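Long-range contacts in L-ornithine N(5)-monooxygenase (Pseudomonas aeruginosa, PDB 3S5W), which uses FAD, NADPH and oxygen to hydroxylate the side-chain nitrogen of L-ornithine, the first step in making hydroxamate siderophores such as pyoverdin: residues Gly189-Phe198 with Val369-Arg377; Phe333-Arg341 with Leu351-Leu361. One frame throughout, in Å; residues are numbered along the deposited sequence.

Contact 1. Residues Gly189-Phe198 with Val369-Arg377; sequences GGTPRIPQVF and VILATGYER. With NAP (NADP nicotinamide-adenine-dinucleotide phosphate), chain F.
R193 and T373 hold each other by two bonds that run in opposite senses. The T373 hydroxyl, OG1, donates to R193 O at 2.7 Å, and the R193 side chain returns to the T373 backbone, NH1 meeting T373 O at 3.0 Å. A bend at chi3 (-73°) in the otherwise extended R193 chain brings NH1 to T373 O, which lies at the guanidinium edge, 19° out of its plane. Y375 O then lies 3.1 Å above one face of the R193 guanidinium, toward its rim, while the NADP phosphate oxygen O2A lies at its edge, in plane. E376 crosses the same arginine at about a right angle; its OE1 stays 4.2 Å from R193 NE, an attraction short of a salt bridge.

Further along, F198 presents a ring face to L371: L371 CD2 stands 3.8 Å from the centroid of the F198 ring and 14° off the normal, a CH-pi contact, with V369 CG1 approaching the ring obliquely. At the other end, R377 lays its guanidinium over the G189-G190 peptide, G190 N lying 3.4 Å above the plane; the same side chain borders the FAD. Between them T191 and E376 exchange two backbone bonds, the N-H of T191 reaching E376 O at 2.9 Å, which defines a short antiparallel ladder.

The cofactor uses the surface so formed. P195 CG packs 3.7 Å from the adenine carbon C6A, the R193 CD and T373 CG2 atoms also border the adenine, and G374, having no side chain, lets the diphosphate come close. A372-Y375 spell the ATGY motif known from N-hydroxylating monooxygenases. The chemistry implies that R193, held to T373, brings positive charge near the NADP diphosphate, probably stabilising it, while apolar atoms of the same unit support the adenine.

Contact 2. Residues Phe333-Arg341 with Leu351-Leu361; sequences FRCMTTVER and LALRDAGSGEL
M336 O accepts the N-H of A356 at 2.8 Å and also has a CA-H...O contact from D355. From here the strands 337-341 and 351-355 run antiparallel, their axes 4.6 Å apart at closest approach. T338 and R354 form a hydrogen-bonded pair, the straighter of its two bonds joining R354 N to T338 O at 2.9 Å.

The ladder then slips. E340 N donates to A352 O, yet A352 N donates to R341 O, and both E340 and R341 therefore stand opposite the single residue A352: a beta bulge, in which the buried R341 N has no partner. The bulge leaves E340 and R341 both on the face of T338 and R354, where E340 leans toward the second strand. R354 grips its carboxylate side-on with two nitrogens. NE reaches OE2 at 2.9 Å, an N-H...O angle of 177°, in the guanidinium plane but well above the carboxylate plane; NH2 meets OE1 at 3.0 Å on the syn side. The two flat groups are thus strongly twisted, 62° apart. A third bond, from NH1 to G359 O, fixes the rotation of the guanidinium, and L361 CB covers one of its faces.

On the opposite face V339, L353 and the methyl of T337 make an apolar patch, with D355 at its end. V339 CG2 packs on L353 CD2 at 3.8 Å and T337 CG2 on L353 CB at 3.7 Å, the methyl being anti to the backbone N (T337 chi1 -63° for OG1), which leaves OG1 to bond C335 O. I258 covers T337, L351 and L353 from the neighbouring parallel sheet, and R334, beside L353 CD1, pairs with D256. Adjacent antiparallel strands joined by a short turn make this a beta hairpin, here carrying a bulge and forming the first two strands of a three-stranded antiparallel sheet set against the NADP-binding Rossmann-type domain.

Going from the N terminus, the chain leaves strand 183-186 of the FAD-side sheet and enters 189-198, then builds strands 207-209, 228-233 and 253-258 before reaching 333-341. Contact 2 closes a short hairpin loop of nine residues between its segments. Strand 361-366 completes the antiparallel sheet, then strand 368-371 follows, and 369-377 returns to 189-198, so contact 1 closes a loop of 170 residues with contact 2 nested inside it. Contact 1 thereby ties the exit and entry of the NADP-side parallel sheet together beside the FAD; contact 2 fastens an antiparallel appendage to that sheet. They meet directly, V197 CG2 lying 3.7 Å from R341 CA.

Contact 1. Residues Gly189-Phe198 with Val369-Arg377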
loop_
_atom_site.group_PDB
_atom_site.type_symbol
_atom_site.label_atom_id
_atom_site.label_comp_id
_atom_site.label_asym_id
_atom_site.label_seq_id
_atom_site.Cartn_x
_atom_site.Cartn_y
_atom_site.Cartn_z
ATOM N N GLY A 189 1.512 -6.483 0.784
ATOM C CA GLY A 189 1.247 -5.193 0.162
ATOM C C GLY A 189 1.161 -5.335 -1.344
ATOM O O GLY A 189 1.195 -6.458 -1.857
ATOM N N GLY A 190 1.095 -4.210 -2.067
ATOM C CA GLY A 190 0.981 -4.280 -3.524
ATOM C C GLY A 190 2.331 -4.288 -4.240
ATOM O O GLY A 190 3.378 -4.041 -3.647
ATOM N N THR A 191 2.299 -4.538 -5.537
ATOM C CA THR A 191 3.494 -4.427 -6.341
ATOM C C THR A 191 3.314 -3.281 -7.338
ATOM O O THR A 191 2.203 -3.082 -7.874
ATOM C CB THR A 191 3.803 -5.764 -7.053
ATOM O OG1 THR A 191 2.764 -6.037 -7.986
ATOM C CG2 THR A 191 3.826 -6.913 -6.022
ATOM N N PRO A 192 4.401 -2.541 -7.592
ATOM C CA PRO A 192 4.355 -1.378 -8.467
ATOM C C PRO A 192 3.769 -1.736 -9.846
ATOM O O PRO A 192 4.205 -2.706 -10.475
ATOM C CB PRO A 192 5.833 -0.980 -8.599
ATOM C CG PRO A 192 6.477 -1.463 -7.299
ATOM C CD PRO A 192 5.715 -2.706 -6.926
ATOM N N ARG A 193 2.768 -0.975 -10.285
ATOM C CA ARG A 193 2.217 -1.145 -11.632
ATOM C C ARG A 193 3.069 -0.391 -12.647
ATOM O O ARG A 193 3.274 0.818 -12.513
ATOM C CB ARG A 193 0.777 -0.626 -11.683
ATOM C CG ARG A 193 0.122 -0.757 -13.065
ATOM C CD ARG A 193 -1.200 -0.011 -13.148
ATOM N NE ARG A 193 -2.247 -0.698 -12.411
ATOM C CZ ARG A 193 -2.992 -0.139 -11.463
ATOM N NH1 ARG A 193 -2.805 1.127 -11.088
ATOM N NH2 ARG A 193 -3.926 -0.868 -10.878
ATOM N N ILE A 194 3.544 -1.089 -13.681
ATOM C CA ILE A 194 4.409 -0.492 -14.703
ATOM C C ILE A 194 3.640 -0.542 -16.030
ATOM O O ILE A 194 3.315 -1.654 -16.477
ATOM C CB ILE A 194 5.738 -1.315 -14.847
ATOM C CG1 ILE A 194 6.433 -1.502 -13.484
ATOM C CG2 ILE A 194 6.699 -0.670 -15.877
ATOM C CD1 ILE A 194 6.830 -0.194 -12.758
ATOM N N PRO A 195 3.337 0.628 -16.655
ATOM C CA PRO A 195 2.691 0.546 -17.989
ATOM C C PRO A 195 3.603 -0.228 -18.960
ATOM O O PRO A 195 4.833 -0.141 -18.861
ATOM C CB PRO A 195 2.590 2.003 -18.435
ATOM C CG PRO A 195 2.533 2.781 -17.130
ATOM C CD PRO A 195 3.570 2.030 -16.269
ATOM N N GLN A 196 3.003 -0.967 -19.892
ATOM C CA GLN A 196 3.794 -1.874 -20.722
ATOM C C GLN A 196 4.911 -1.175 -21.479
ATOM O O GLN A 196 6.018 -1.707 -21.596
ATOM C CB GLN A 196 2.913 -2.742 -21.634
ATOM C CG GLN A 196 3.707 -3.924 -22.297
ATOM C CD GLN A 196 4.586 -3.435 -23.450
ATOM O OE1 GLN A 196 4.262 -2.434 -24.092
ATOM N NE2 GLN A 196 5.692 -4.145 -23.725
ATOM N N VAL A 197 4.625 0.014 -21.983
ATOM C CA VAL A 197 5.610 0.802 -22.742
ATOM C C VAL A 197 6.929 1.042 -21.981
ATOM O O VAL A 197 7.957 1.322 -22.596
ATOM C CB VAL A 197 4.997 2.140 -23.313
ATOM C CG1 VAL A 197 4.650 3.187 -22.205
ATOM C CG2 VAL A 197 5.896 2.745 -24.389
ATOM N N PHE A 198 6.885 0.978 -20.654
ATOM C CA PHE A 198 8.099 1.217 -19.880
ATOM C C PHE A 198 8.801 -0.056 -19.470
ATOM O O PHE A 198 9.875 0.030 -18.879
ATOM C CB PHE A 198 7.805 2.075 -18.643
ATOM C CG PHE A 198 7.496 3.477 -18.997
ATOM C CD1 PHE A 198 8.526 4.352 -19.321
ATOM C CD2 PHE A 198 6.186 3.907 -19.053
ATOM C CE1 PHE A 198 8.262 5.644 -19.686
ATOM C CE2 PHE A 198 5.894 5.208 -19.400
ATOM C CZ PHE A 198 6.944 6.083 -19.725
ATOM N N VAL A 369 12.146 9.845 -15.664
ATOM C CA VAL A 369 10.720 9.587 -15.781
ATOM C C VAL A 369 10.250 8.879 -14.492
ATOM O O VAL A 369 10.719 7.783 -14.147
ATOM C CB VAL A 369 10.340 8.752 -17.034
ATOM C CG1 VAL A 369 8.834 8.487 -17.090
ATOM C CG2 VAL A 369 10.875 9.397 -18.333
ATOM N N ILE A 370 9.316 9.513 -13.793
ATOM C CA ILE A 370 8.730 8.938 -12.598
ATOM C C ILE A 370 7.378 8.327 -12.979
ATOM O O ILE A 370 6.493 9.005 -13.521
ATOM C CB ILE A 370 8.558 10.015 -11.477
ATOM C CG1 ILE A 370 9.900 10.749 -11.239
ATOM C CG2 ILE A 370 7.888 9.422 -10.207
ATOM C CD1 ILE A 370 9.802 11.936 -10.221
ATOM N N LEU A 371 7.230 7.049 -12.684
ATOM C CA LEU A 371 5.981 6.324 -12.902
ATOM C C LEU A 371 5.138 6.380 -11.624
ATOM O O LEU A 371 5.370 5.643 -10.692
ATOM C CB LEU A 371 6.276 4.871 -13.308
ATOM C CG LEU A 371 7.229 4.734 -14.501
ATOM C CD1 LEU A 371 7.504 3.217 -14.806
ATOM C CD2 LEU A 371 6.642 5.410 -15.699
ATOM N N ALA A 372 4.167 7.294 -11.587
ATOM C CA ALA A 372 3.293 7.433 -10.421
ATOM C C ALA A 372 1.988 6.729 -10.775
ATOM O O ALA A 372 0.888 7.328 -10.787
ATOM C CB ALA A 372 3.091 8.937 -10.107
ATOM N N THR A 373 2.117 5.431 -11.059
ATOM C CA THR A 373 1.077 4.672 -11.778
ATOM C C THR A 373 0.416 3.642 -10.874
ATOM O O THR A 373 -0.355 2.769 -11.340
ATOM C CB THR A 373 1.656 4.021 -13.085
ATOM O OG1 THR A 373 2.922 3.433 -12.782
ATOM C CG2 THR A 373 1.900 5.089 -14.160
ATOM N N GLY A 374 0.709 3.716 -9.569
ATOM C CA GLY A 374 -0.036 2.888 -8.604
ATOM C C GLY A 374 0.426 1.442 -8.518
ATOM O O GLY A 374 1.553 1.138 -8.849
ATOM N N TYR A 375 -0.450 0.555 -8.042
ATOM C CA TYR A 375 -0.012 -0.788 -7.587
ATOM C C TYR A 375 -1.021 -1.800 -8.063
ATOM O O TYR A 375 -2.188 -1.458 -8.286
ATOM C CB TYR A 375 0.122 -0.867 -6.035
ATOM C CG TYR A 375 1.117 0.111 -5.494
ATOM C CD1 TYR A 375 0.779 1.466 -5.377
ATOM C CD2 TYR A 375 2.419 -0.278 -5.159
ATOM C CE1 TYR A 375 1.707 2.404 -4.930
ATOM C CE2 TYR A 375 3.357 0.665 -4.696
ATOM C CZ TYR A 375 2.977 1.984 -4.576
ATOM O OH TYR A 375 3.872 2.901 -4.149
ATOM N N GLU A 376 -0.552 -3.028 -8.249
ATOM C CA GLU A 376 -1.421 -4.177 -8.471
ATOM C C GLU A 376 -1.422 -5.027 -7.222
ATOM O O GLU A 376 -0.420 -5.055 -6.474
ATOM C CB GLU A 376 -0.922 -4.996 -9.669
ATOM C CG GLU A 376 -1.013 -4.194 -10.946
ATOM C CD GLU A 376 -0.367 -4.858 -12.133
ATOM O OE1 GLU A 376 -0.819 -4.576 -13.254
ATOM O OE2 GLU A 376 0.595 -5.646 -11.968
ATOM N N ARG A 377 -2.522 -5.747 -7.020
ATOM C CA ARG A 377 -2.641 -6.715 -5.936
ATOM C C ARG A 377 -2.898 -8.111 -6.487
ATOM O O ARG A 377 -4.034 -8.471 -6.783
ATOM C CB ARG A 377 -3.776 -6.304 -5.002
ATOM C CG ARG A 377 -3.506 -5.004 -4.289
ATOM C CD ARG A 377 -2.674 -5.254 -3.065
ATOM N NE ARG A 377 -2.393 -4.018 -2.363
ATOM C CZ ARG A 377 -2.468 -3.884 -1.048
ATOM N NH1 ARG A 377 -2.886 -4.876 -0.307
ATOM N NH2 ARG A 377 -2.182 -2.732 -0.479
HETATM P PA NAP F . -3.861 5.333 -8.388
HETATM O O1A NAP F . -4.932 6.091 -7.730
HETATM O O2A NAP F . -4.230 3.987 -8.783
HETATM O O5B NAP F . -3.301 6.262 -9.545
HETATM C C5B NAP F . -2.712 5.628 -10.619
HETATM C C4B NAP F . -2.500 6.740 -11.625
HETATM O O4B NAP F . -1.689 6.151 -12.601
HETATM C C3B NAP F . -3.824 7.152 -12.283
HETATM O O3B NAP F . -3.663 8.519 -12.639
HETATM C C2B NAP F . -3.799 6.258 -13.535
HETATM O O2B NAP F . -4.448 6.866 -14.614
HETATM C C1B NAP F . -2.289 6.198 -13.869
HETATM N N9A NAP F . -2.007 4.998 -14.673
HETATM C C8A NAP F . -2.167 3.683 -14.289
HETATM N N7A NAP F . -1.817 2.874 -15.314
HETATM C C5A NAP F . -1.465 3.656 -16.348
HETATM C C6A NAP F . -1.050 3.359 -17.648
HETATM N N6A NAP F . -0.965 2.099 -18.055
HETATM N N1A NAP F . -0.761 4.389 -18.493
HETATM C C2A NAP F . -0.854 5.700 -18.110
HETATM N N3A NAP F . -1.269 6.004 -16.820
HETATM C C4A NAP F . -1.583 4.995 -15.969
HETATM O O3 NAP F . -2.518 5.314 -7.492
HETATM P PN NAP F . -1.814 6.387 -6.477
HETATM O O1N NAP F . -0.496 5.769 -6.111
HETATM O O2N NAP F . -1.802 7.785 -7.018
HETATM O O5D NAP F . -2.860 6.207 -5.266
HETATM C C5D NAP F . -3.492 7.173 -4.453
HETATM C C4D NAP F . -3.578 6.398 -3.143
HETATM O O4D NAP F . -3.502 7.155 -1.965
HETATM C C3D NAP F . -4.811 5.542 -2.898
HETATM O O3D NAP F . -4.958 4.535 -3.870
HETATM C C2D NAP F . -4.494 5.062 -1.472
HETATM O O2D NAP F . -3.792 3.831 -1.351
HETATM C C1D NAP F . -3.614 6.193 -0.923
HETATM P P2B NAP F . -5.938 6.466 -15.109
HETATM O O1X NAP F . -5.943 7.045 -16.518
HETATM O O2X NAP F . -6.841 7.171 -14.116
HETATM O O3X NAP F . -6.098 4.968 -15.028
HETATM O O HOH W 1 2.587 -3.739 -14.090
#

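Contact 2. Residues Phe333-Arg341 with Leu351-Leu361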
loop_
_atom_site.group_PDB
_atom_site.type_symbol
_atom_site.label_atom_id
_atom_site.label_comp_id
_atom_site.label_asym_id
_atom_site.label_seq_id
_atom_site.Cartn_x
_atom_site.Cartn_y
_atom_site.Cartn_z
ATOM N N PHE A 333 1.498 20.855 -17.845
ATOM C CA PHE A 333 0.401 19.989 -17.462
ATOM C C PHE A 333 -0.114 19.315 -18.747
ATOM O O PHE A 333 -0.927 19.884 -19.477
ATOM C CB PHE A 333 -0.719 20.800 -16.792
ATOM C CG PHE A 333 -1.802 19.952 -16.207
ATOM C CD1 PHE A 333 -1.567 19.208 -15.048
ATOM C CD2 PHE A 333 -3.059 19.910 -16.802
ATOM C CE1 PHE A 333 -2.575 18.392 -14.505
ATOM C CE2 PHE A 333 -4.079 19.111 -16.271
ATOM C CZ PHE A 333 -3.812 18.315 -15.125
ATOM N N ARG A 334 0.387 18.124 -19.041
ATOM C CA ARG A 334 0.034 17.416 -20.288
ATOM C C ARG A 334 -1.083 16.424 -20.058
ATOM O O ARG A 334 -0.844 15.233 -19.947
ATOM C CB ARG A 334 1.272 16.772 -20.911
ATOM C CG ARG A 334 2.402 17.814 -21.113
ATOM C CD ARG A 334 3.685 17.125 -21.518
ATOM N NE ARG A 334 4.019 17.413 -22.890
ATOM C CZ ARG A 334 4.854 18.368 -23.265
ATOM N NH1 ARG A 334 5.446 19.129 -22.361
ATOM N NH2 ARG A 334 5.100 18.554 -24.544
ATOM N N CYS A 335 -2.315 16.938 -19.979
ATOM C CA CYS A 335 -3.481 16.094 -19.797
ATOM C C CYS A 335 -3.870 15.501 -21.158
ATOM O O CYS A 335 -3.348 15.932 -22.173
ATOM C CB CYS A 335 -4.645 16.842 -19.140
ATOM S SG CYS A 335 -4.944 18.501 -19.831
ATOM N N MET A 336 -4.709 14.473 -21.129
ATOM C CA MET A 336 -5.147 13.711 -22.326
ATOM C C MET A 336 -3.957 13.208 -23.153
ATOM O O MET A 336 -4.033 13.162 -24.391
ATOM C CB MET A 336 -6.111 14.537 -23.214
ATOM C CG MET A 336 -7.456 14.847 -22.521
ATOM S SD MET A 336 -8.472 15.837 -23.646
ATOM C CE MET A 336 -7.463 17.294 -23.966
ATOM N N THR A 337 -2.868 12.834 -22.469
ATOM C CA THR A 337 -1.628 12.506 -23.155
ATOM C C THR A 337 -1.210 11.086 -22.785
ATOM O O THR A 337 -1.248 10.690 -21.596
ATOM C CB THR A 337 -0.500 13.514 -22.834
ATOM O OG1 THR A 337 -0.863 14.817 -23.291
ATOM C CG2 THR A 337 0.806 13.135 -23.505
ATOM N N THR A 338 -0.833 10.321 -23.816
ATOM C CA THR A 338 -0.453 8.922 -23.662
ATOM C C THR A 338 0.968 8.747 -24.145
ATOM O O THR A 338 1.317 9.252 -25.201
ATOM C CB THR A 338 -1.418 7.987 -24.479
ATOM O OG1 THR A 338 -2.752 8.163 -23.984
ATOM C CG2 THR A 338 -1.033 6.497 -24.352
ATOM N N VAL A 339 1.784 8.024 -23.366
ATOM C CA VAL A 339 3.099 7.614 -23.844
ATOM C C VAL A 339 2.942 6.456 -24.836
ATOM O O VAL A 339 2.548 5.363 -24.458
ATOM C CB VAL A 339 4.047 7.187 -22.693
ATOM C CG1 VAL A 339 5.431 6.859 -23.298
ATOM C CG2 VAL A 339 4.184 8.321 -21.665
ATOM N N GLU A 340 3.255 6.716 -26.104
ATOM C CA GLU A 340 3.138 5.677 -27.155
ATOM C C GLU A 340 4.430 4.896 -27.366
ATOM O O GLU A 340 4.394 3.751 -27.765
ATOM C CB GLU A 340 2.704 6.297 -28.483
ATOM C CG GLU A 340 1.262 6.691 -28.490
ATOM C CD GLU A 340 0.696 6.859 -29.910
ATOM O OE1 GLU A 340 1.457 6.850 -30.918
ATOM O OE2 GLU A 340 -0.529 6.989 -29.982
ATOM N N ARG A 341 5.561 5.529 -27.077
ATOM C CA ARG A 341 6.877 4.900 -27.193
ATOM C C ARG A 341 7.785 5.527 -26.125
ATOM O O ARG A 341 7.686 6.713 -25.849
ATOM C CB ARG A 341 7.462 5.140 -28.613
ATOM C CG ARG A 341 8.832 4.443 -28.848
ATOM C CD ARG A 341 9.558 4.795 -30.180
ATOM N NE ARG A 341 9.542 6.215 -30.573
ATOM C CZ ARG A 341 10.314 7.186 -30.071
ATOM N NH1 ARG A 341 11.176 6.943 -29.091
ATOM N NH2 ARG A 341 10.206 8.426 -30.529
ATOM N N LEU A 351 10.273 10.311 -25.074
ATOM C CA LEU A 351 8.897 9.844 -24.988
ATOM C C LEU A 351 8.149 10.385 -26.188
ATOM O O LEU A 351 8.227 11.580 -26.459
ATOM C CB LEU A 351 8.200 10.382 -23.721
ATOM C CG LEU A 351 8.737 9.984 -22.341
ATOM C CD1 LEU A 351 7.758 10.472 -21.248
ATOM C CD2 LEU A 351 8.963 8.475 -22.222
ATOM N N ALA A 352 7.440 9.497 -26.883
ATOM C CA ALA A 352 6.540 9.888 -27.958
ATOM C C ALA A 352 5.158 10.019 -27.321
ATOM O O ALA A 352 4.598 9.048 -26.806
ATOM C CB ALA A 352 6.558 8.855 -29.107
ATOM N N LEU A 353 4.648 11.247 -27.341
ATOM C CA LEU A 353 3.453 11.629 -26.589
ATOM C C LEU A 353 2.258 11.954 -27.509
ATOM O O LEU A 353 2.329 12.875 -28.352
ATOM C CB LEU A 353 3.767 12.813 -25.693
ATOM C CG LEU A 353 4.897 12.631 -24.661
ATOM C CD1 LEU A 353 5.117 13.980 -23.979
ATOM C CD2 LEU A 353 4.607 11.551 -23.647
ATOM N N ARG A 354 1.191 11.184 -27.354
ATOM C CA ARG A 354 -0.005 11.376 -28.177
ATOM C C ARG A 354 -0.997 12.221 -27.393
ATOM O O ARG A 354 -1.463 11.805 -26.335
ATOM C CB ARG A 354 -0.637 10.024 -28.540
ATOM C CG ARG A 354 -1.908 10.119 -29.412
ATOM C CD ARG A 354 -1.603 10.447 -30.866
ATOM N NE ARG A 354 -0.845 9.380 -31.510
ATOM C CZ ARG A 354 -0.319 9.455 -32.735
ATOM N NH1 ARG A 354 -0.444 10.561 -33.459
ATOM N NH2 ARG A 354 0.362 8.426 -33.218
ATOM N N ASP A 355 -1.314 13.396 -27.913
ATOM C CA ASP A 355 -2.320 14.270 -27.314
ATOM C C ASP A 355 -3.683 13.908 -27.930
ATOM O O ASP A 355 -3.912 14.204 -29.117
ATOM C CB ASP A 355 -1.906 15.721 -27.606
ATOM C CG ASP A 355 -2.853 16.773 -26.998
ATOM O OD1 ASP A 355 -4.054 16.508 -26.763
ATOM O OD2 ASP A 355 -2.380 17.906 -26.785
ATOM N N ALA A 356 -4.570 13.236 -27.176
ATOM C CA ALA A 356 -5.919 12.865 -27.704
ATOM C C ALA A 356 -6.811 14.064 -28.083
ATOM O O ALA A 356 -7.691 13.941 -28.930
ATOM C CB ALA A 356 -6.670 11.911 -26.750
ATOM N N GLY A 357 -6.563 15.219 -27.477
ATOM C CA GLY A 357 -7.252 16.461 -27.829
ATOM C C GLY A 357 -7.064 16.897 -29.276
ATOM O O GLY A 357 -8.022 17.335 -29.924
ATOM N N SER A 358 -5.843 16.751 -29.787
ATOM C CA SER A 358 -5.481 17.196 -31.142
ATOM C C SER A 358 -5.120 16.037 -32.080
ATOM O O SER A 358 -5.009 16.238 -33.289
ATOM C CB SER A 358 -4.341 18.218 -31.076
ATOM O OG SER A 358 -3.143 17.605 -30.607
ATOM N N GLY A 359 -4.964 14.833 -31.524
ATOM C CA GLY A 359 -4.543 13.636 -32.265
ATOM C C GLY A 359 -3.062 13.619 -32.617
ATOM O O GLY A 359 -2.568 12.659 -33.213
ATOM N N GLU A 360 -2.353 14.677 -32.233
ATOM C CA GLU A 360 -0.946 14.893 -32.593
ATOM C C GLU A 360 0.056 14.161 -31.715
ATOM O O GLU A 360 -0.194 13.910 -30.534
ATOM C CB GLU A 360 -0.620 16.376 -32.556
ATOM C CG GLU A 360 -1.343 17.182 -33.630
ATOM C CD GLU A 360 -0.706 18.534 -33.844
ATOM O OE1 GLU A 360 -0.610 19.325 -32.870
ATOM O OE2 GLU A 360 -0.299 18.801 -34.993
ATOM N N LEU A 361 1.185 13.815 -32.331
ATOM C CA LEU A 361 2.269 13.127 -31.664
ATOM C C LEU A 361 3.442 14.073 -31.579
ATOM O O LEU A 361 3.856 14.657 -32.589
ATOM C CB LEU A 361 2.659 11.857 -32.422
ATOM C CG LEU A 361 3.753 10.965 -31.811
ATOM C CD1 LEU A 361 3.182 10.218 -30.621
ATOM C CD2 LEU A 361 4.293 9.987 -32.849
#